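PDB 3NTV: MW1564 protein from Staphylococcus aureus, which probably transfers a methyl group from S-adenosylmethionine to a hydroxyl oxygen of its substrate, as a putative caffeoyl-CoA O-methyltransferase with a Rossmann-type fold. Local coordinates for residues 71-76 / 142-147; 132-137 / 160-165. All coordinates share one frame; numbering follows the deposited sequence. Where two conformers were deposited one is given.

Contact 1 of 2, residues 71-76 / 142-147; sequences NVKNIL and VYDMIF
The ring of Tyr143 takes Leu76 CB over one face, 3.8 Å from the ring centroid and offset toward the rim, in a CH-pi contact. At the ring's edge, in its plane, lie Asn74 O and Ile75 N, so the aromatic group rests against the backbone of strand 74-76; its hydroxyl bonds to Val138 O. The other flat groups make polar bonds. Asp144 OD2 accepts two backbone N-H groups, from Lys73 N at 2.8 Å on the anti side of the carboxylate and from Asn74 N at 2.9 Å from above its plane. With CG anti to its own carbonyl carbon (chi1 -57°), Asp144 reaches the chain just where it enters the strand. Asn74 donates a hydrogen bond through ND2 to Val142 O at 3.0 Å, the acceptor lying close to the amide plane. Asn74 O receives Asp144 N at 2.8 Å and, weakly, Met145 N, as the second chain turns its corner. Regular parallel pairing follows, with Leu76 N bonded to Met145 O (2.9 Å) and Phe147 N to Leu76 O (2.8 Å). Val72 CG1 lies against CB of Asp144 and of Met145, a selenomethionine here. These are adjacent strands in the middle of the Rossmann-type sheet: strand 97-102 flanks Ile75, strand 170-175 flanks Met145 and Phe147, and Ile67 of helix 57-70 packs on Val72, Ile75 and Met145.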
# COMPACT_ATOMS: atom_id res chain seq x y z
N ASN A 71 0.43 8.08 -12.47
CA ASN A 71 1.20 8.74 -13.54
C ASN A 71 1.91 9.96 -12.97
O ASN A 71 1.88 11.05 -13.55
CB ASN A 71 0.30 9.10 -14.74
CG ASN A 71 -0.19 7.88 -15.49
OD1 ASN A 71 0.58 7.17 -16.14
ND2 ASN A 71 -1.48 7.62 -15.40
N VAL A 72 2.53 9.77 -11.79
CA VAL A 72 3.25 10.84 -11.12
C VAL A 72 4.43 11.27 -11.96
O VAL A 72 5.21 10.44 -12.42
CB VAL A 72 3.68 10.35 -9.71
CG1 VAL A 72 4.72 11.27 -9.07
CG2 VAL A 72 2.47 10.21 -8.80
N LYS A 73 4.56 12.60 -12.15
CA LYS A 73 5.65 13.15 -12.92
C LYS A 73 6.55 14.03 -12.06
O LYS A 73 7.76 13.98 -12.23
CB LYS A 73 5.13 13.98 -14.13
CG LYS A 73 4.30 13.16 -15.15
CD LYS A 73 5.05 11.95 -15.69
CE LYS A 73 4.17 11.17 -16.64
NZ LYS A 73 4.81 9.89 -17.05
N ASN A 74 5.97 14.86 -11.16
CA ASN A 74 6.76 15.79 -10.36
C ASN A 74 6.66 15.42 -8.91
O ASN A 74 5.56 15.41 -8.34
CB ASN A 74 6.24 17.23 -10.56
CG ASN A 74 6.55 17.84 -11.90
OD1 ASN A 74 7.53 17.49 -12.58
ND2 ASN A 74 5.80 18.87 -12.25
N ILE A 75 7.82 15.12 -8.29
CA ILE A 75 7.87 14.71 -6.89
C ILE A 75 8.66 15.72 -6.07
O ILE A 75 9.72 16.16 -6.51
CB ILE A 75 8.51 13.30 -6.76
CG1 ILE A 75 7.69 12.26 -7.57
CG2 ILE A 75 8.64 12.84 -5.31
CD1 ILE A 75 8.47 10.99 -7.88
N LEU A 76 8.19 16.00 -4.85
CA LEU A 76 8.92 16.84 -3.89
C LEU A 76 9.22 15.97 -2.69
O LEU A 76 8.29 15.41 -2.10
CB LEU A 76 8.09 18.07 -3.47
CG LEU A 76 8.72 18.97 -2.38
CD1 LEU A 76 10.01 19.60 -2.86
CD2 LEU A 76 7.73 20.08 -1.99
N VAL A 142 4.23 22.46 -10.03
CA VAL A 142 3.06 21.90 -9.35
C VAL A 142 3.47 20.42 -9.18
O VAL A 142 3.86 19.76 -10.15
CB VAL A 142 1.74 22.05 -10.15
CG1 VAL A 142 0.60 21.28 -9.49
CG2 VAL A 142 1.36 23.53 -10.29
N TYR A 143 3.45 19.94 -7.94
CA TYR A 143 3.86 18.55 -7.66
C TYR A 143 2.68 17.59 -7.65
O TYR A 143 1.55 17.98 -7.35
CB TYR A 143 4.64 18.47 -6.33
CG TYR A 143 5.92 19.28 -6.38
CD1 TYR A 143 7.09 18.74 -6.94
CD2 TYR A 143 5.96 20.59 -5.93
CE1 TYR A 143 8.24 19.52 -7.10
CE2 TYR A 143 7.11 21.37 -6.05
CZ TYR A 143 8.24 20.84 -6.65
OH TYR A 143 9.38 21.60 -6.75
N ASP A 144 2.96 16.33 -8.02
CA ASP A 144 1.98 15.24 -8.03
C ASP A 144 2.08 14.41 -6.75
O ASP A 144 1.13 13.71 -6.41
CB ASP A 144 2.23 14.33 -9.22
CG ASP A 144 2.17 15.08 -10.54
OD1 ASP A 144 1.29 15.96 -10.69
OD2 ASP A 144 3.04 14.83 -11.40
N MSE A 145 3.21 14.50 -6.04
CA MSE A 145 3.48 13.75 -4.81
C MSE A 145 4.50 14.53 -3.95
O MSE A 145 5.45 15.11 -4.48
CB MSE A 145 4.07 12.34 -5.17
CG MSE A 145 4.54 11.53 -3.96
SE MSE A 145 5.40 9.89 -4.58
CE MSE A 145 3.81 8.82 -4.85
N ILE A 146 4.26 14.52 -2.63
CA ILE A 146 5.16 15.06 -1.63
C ILE A 146 5.54 13.87 -0.74
O ILE A 146 4.66 13.12 -0.29
CB ILE A 146 4.54 16.25 -0.85
CG1 ILE A 146 4.27 17.45 -1.81
CG2 ILE A 146 5.49 16.67 0.30
CD1 ILE A 146 3.53 18.65 -1.21
N PHE A 147 6.83 13.72 -0.45
CA PHE A 147 7.32 12.62 0.40
C PHE A 147 7.99 13.18 1.64
O PHE A 147 8.97 13.91 1.54
CB PHE A 147 8.26 11.72 -0.43
CG PHE A 147 8.78 10.46 0.23
CD1 PHE A 147 8.00 9.75 1.14
CD2 PHE A 147 10.00 9.91 -0.16
CE1 PHE A 147 8.45 8.55 1.71
CE2 PHE A 147 10.44 8.70 0.39
CZ PHE A 147 9.66 8.03 1.32

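Contact 2 of 2, residues 132-137 / 160-165; sequences LEQFEN and EIYTPL
Ile161 meets the 132-137 segment with both of its branches. CD1, at the end of the longer branch, approaches Leu132 O at 3.7 Å and also reaches Leu132 CD2, the two side chains crossing at about a right angle. CG2, anti to the backbone N of Ile161, lies over the centre of the Tyr162 ring and, on a flank roughly at right angles to that, touches Phe135 CB and CD1, each at 4.0 Å. The carbonyl of the same residue is close to Phe135 as well, Ile161 O standing 3.3 Å from Phe135 CD1, obliquely to the ring. Tyr162 then extends its ring alongside the backbone at Gln134 and Phe135, with Gln134 C near the ring plane at the edge and CE1 3.9 Å from Phe135 CA. Its hydroxyl receives a weak, bent hydrogen bond from Gln134 N (3.4 Å, 128° at the hydrogen), while its stronger polar partner is Ala131 O; together they tie the phenol to the turn before helix 135-138. Where the helical chain tightens into a 3-10 turn at 163-165, Leu165 N bonds back to Tyr162 O and the side chain of Leu165 faces Phe135. Its CG is 3.7 Å from Phe135 CE1, and CD2 meets both CE1 and CZ. With CG opposite the backbone N (chi1 -175°), the Phe135 ring extends across to Ile161 and Leu165. The end of helix 155-162 and the loop leading into helix 135-138 are thus joined on one side of the sheet, where Gln134 touches Ile127 of strand 124-128 and Tyr162 touches Ile146 of strand 143-149. The segments belong to the connections 124-128 to 143-149 and 143-149 to 170-175, consecutive crossovers between parallel strands of the Rossmann-type fold.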
# COMPACT_ATOMS: atom_id res chain seq x y z
N LEU A 132 12.40 24.59 6.39
CA LEU A 132 11.47 25.64 6.79
C LEU A 132 11.51 26.82 5.81
O LEU A 132 10.53 27.57 5.72
CB LEU A 132 11.83 26.14 8.20
CG LEU A 132 11.42 25.21 9.35
CD1 LEU A 132 11.99 25.72 10.69
CD2 LEU A 132 9.91 25.11 9.46
N GLU A 133 12.63 27.00 5.08
CA GLU A 133 12.83 28.20 4.24
C GLU A 133 12.98 27.99 2.75
O GLU A 133 13.46 28.90 2.06
CB GLU A 133 14.07 28.96 4.73
CG GLU A 133 14.12 29.19 6.22
CD GLU A 133 15.34 29.97 6.67
OE1 GLU A 133 16.47 29.65 6.25
OE2 GLU A 133 15.15 30.91 7.48
N GLN A 134 12.60 26.81 2.23
CA GLN A 134 12.81 26.54 0.81
C GLN A 134 11.63 26.74 -0.13
O GLN A 134 11.77 26.45 -1.32
CB GLN A 134 13.44 25.15 0.58
CG GLN A 134 14.72 24.87 1.38
CD GLN A 134 15.76 25.95 1.27
OE1 GLN A 134 16.02 26.49 0.18
NE2 GLN A 134 16.38 26.29 2.40
N PHE A 135 10.47 27.19 0.38
CA PHE A 135 9.27 27.38 -0.47
C PHE A 135 9.54 28.11 -1.79
O PHE A 135 9.10 27.65 -2.86
CB PHE A 135 8.14 28.08 0.31
CG PHE A 135 6.85 28.20 -0.47
CD1 PHE A 135 5.92 27.16 -0.48
CD2 PHE A 135 6.55 29.35 -1.19
CE1 PHE A 135 4.73 27.27 -1.19
CE2 PHE A 135 5.37 29.45 -1.93
CZ PHE A 135 4.47 28.41 -1.92
N GLU A 136 10.26 29.27 -1.73
CA GLU A 136 10.56 30.06 -2.92
C GLU A 136 11.59 29.43 -3.87
O GLU A 136 11.78 29.93 -4.98
CB GLU A 136 11.01 31.49 -2.50
CG GLU A 136 9.88 32.34 -1.92
CD GLU A 136 8.63 32.53 -2.77
OE1 GLU A 136 8.75 32.69 -4.01
OE2 GLU A 136 7.53 32.55 -2.18
N ASN A 137 12.26 28.36 -3.44
CA ASN A 137 13.24 27.67 -4.27
C ASN A 137 12.64 26.44 -4.95
O ASN A 137 13.28 25.87 -5.82
CB ASN A 137 14.48 27.31 -3.47
CG ASN A 137 15.21 28.55 -3.00
OD1 ASN A 137 15.34 29.53 -3.74
ND2 ASN A 137 15.62 28.56 -1.74
N GLU A 160 2.22 21.86 6.03
CA GLU A 160 1.49 23.12 5.78
C GLU A 160 2.18 24.01 4.74
O GLU A 160 1.50 24.60 3.89
CB GLU A 160 1.31 23.91 7.10
CG GLU A 160 0.45 23.21 8.14
CD GLU A 160 0.41 23.89 9.49
OE1 GLU A 160 1.48 24.33 9.98
OE2 GLU A 160 -0.69 23.93 10.10
N ILE A 161 3.52 24.09 4.77
CA ILE A 161 4.28 24.94 3.83
C ILE A 161 4.19 24.47 2.38
O ILE A 161 4.02 25.29 1.49
CB ILE A 161 5.78 25.07 4.26
CG1 ILE A 161 5.94 25.84 5.59
CG2 ILE A 161 6.66 25.71 3.16
CD1 ILE A 161 7.35 25.66 6.24
N TYR A 162 4.35 23.14 2.15
CA TYR A 162 4.50 22.61 0.80
C TYR A 162 3.26 22.08 0.10
O TYR A 162 3.23 22.12 -1.14
CB TYR A 162 5.67 21.58 0.75
CG TYR A 162 7.00 22.21 1.10
CD1 TYR A 162 7.66 23.06 0.20
CD2 TYR A 162 7.56 22.06 2.37
CE1 TYR A 162 8.87 23.67 0.54
CE2 TYR A 162 8.76 22.68 2.72
CZ TYR A 162 9.41 23.49 1.80
OH TYR A 162 10.61 24.08 2.10
N THR A 163 2.23 21.68 0.86
CA THR A 163 0.98 21.19 0.26
C THR A 163 0.27 22.17 -0.65
O THR A 163 -0.30 21.71 -1.62
CB THR A 163 0.08 20.46 1.23
OG1 THR A 163 -0.25 21.30 2.33
CG2 THR A 163 0.68 19.15 1.70
N PRO A 164 0.37 23.51 -0.48
CA PRO A 164 -0.23 24.41 -1.49
C PRO A 164 0.33 24.19 -2.91
O PRO A 164 -0.30 24.60 -3.89
CB PRO A 164 0.18 25.81 -0.98
CG PRO A 164 0.32 25.65 0.48
CD PRO A 164 0.99 24.30 0.61
N LEU A 165 1.53 23.55 -3.04
CA LEU A 165 2.16 23.26 -4.33
C LEU A 165 1.74 21.89 -4.88
O LEU A 165 2.23 21.50 -5.94
CB LEU A 165 3.68 23.27 -4.20
CG LEU A 165 4.33 24.52 -3.64
CD1 LEU A 165 5.81 24.32 -3.54
CD2 LEU A 165 4.02 25.72 -4.53

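Contact 1 lies nearer the centre of the chain and joins two central strands, most of its touching residues being buried. Contact 2, the two centres about 14 Å apart, packs helical connections on one side of the sheet and is partly buried, with Tyr162 and Gln134 enclosed and Ile161, Phe135 and Leu165 partly exposed. Backbone hydrogen bonds and polar side chains capturing main-chain groups dominate the first; the second relies on aromatic and aliphatic packing, with one weak hydrogen bond. Strand 143-149, part of contact 1, follows helix 135-138 and precedes helix 155-162, the elements joined in contact 2. They also touch directly: Tyr143 N probably bonds to Leu165 O at 2.8 Å, while Leu76 CD2 packs on Tyr162 CD1.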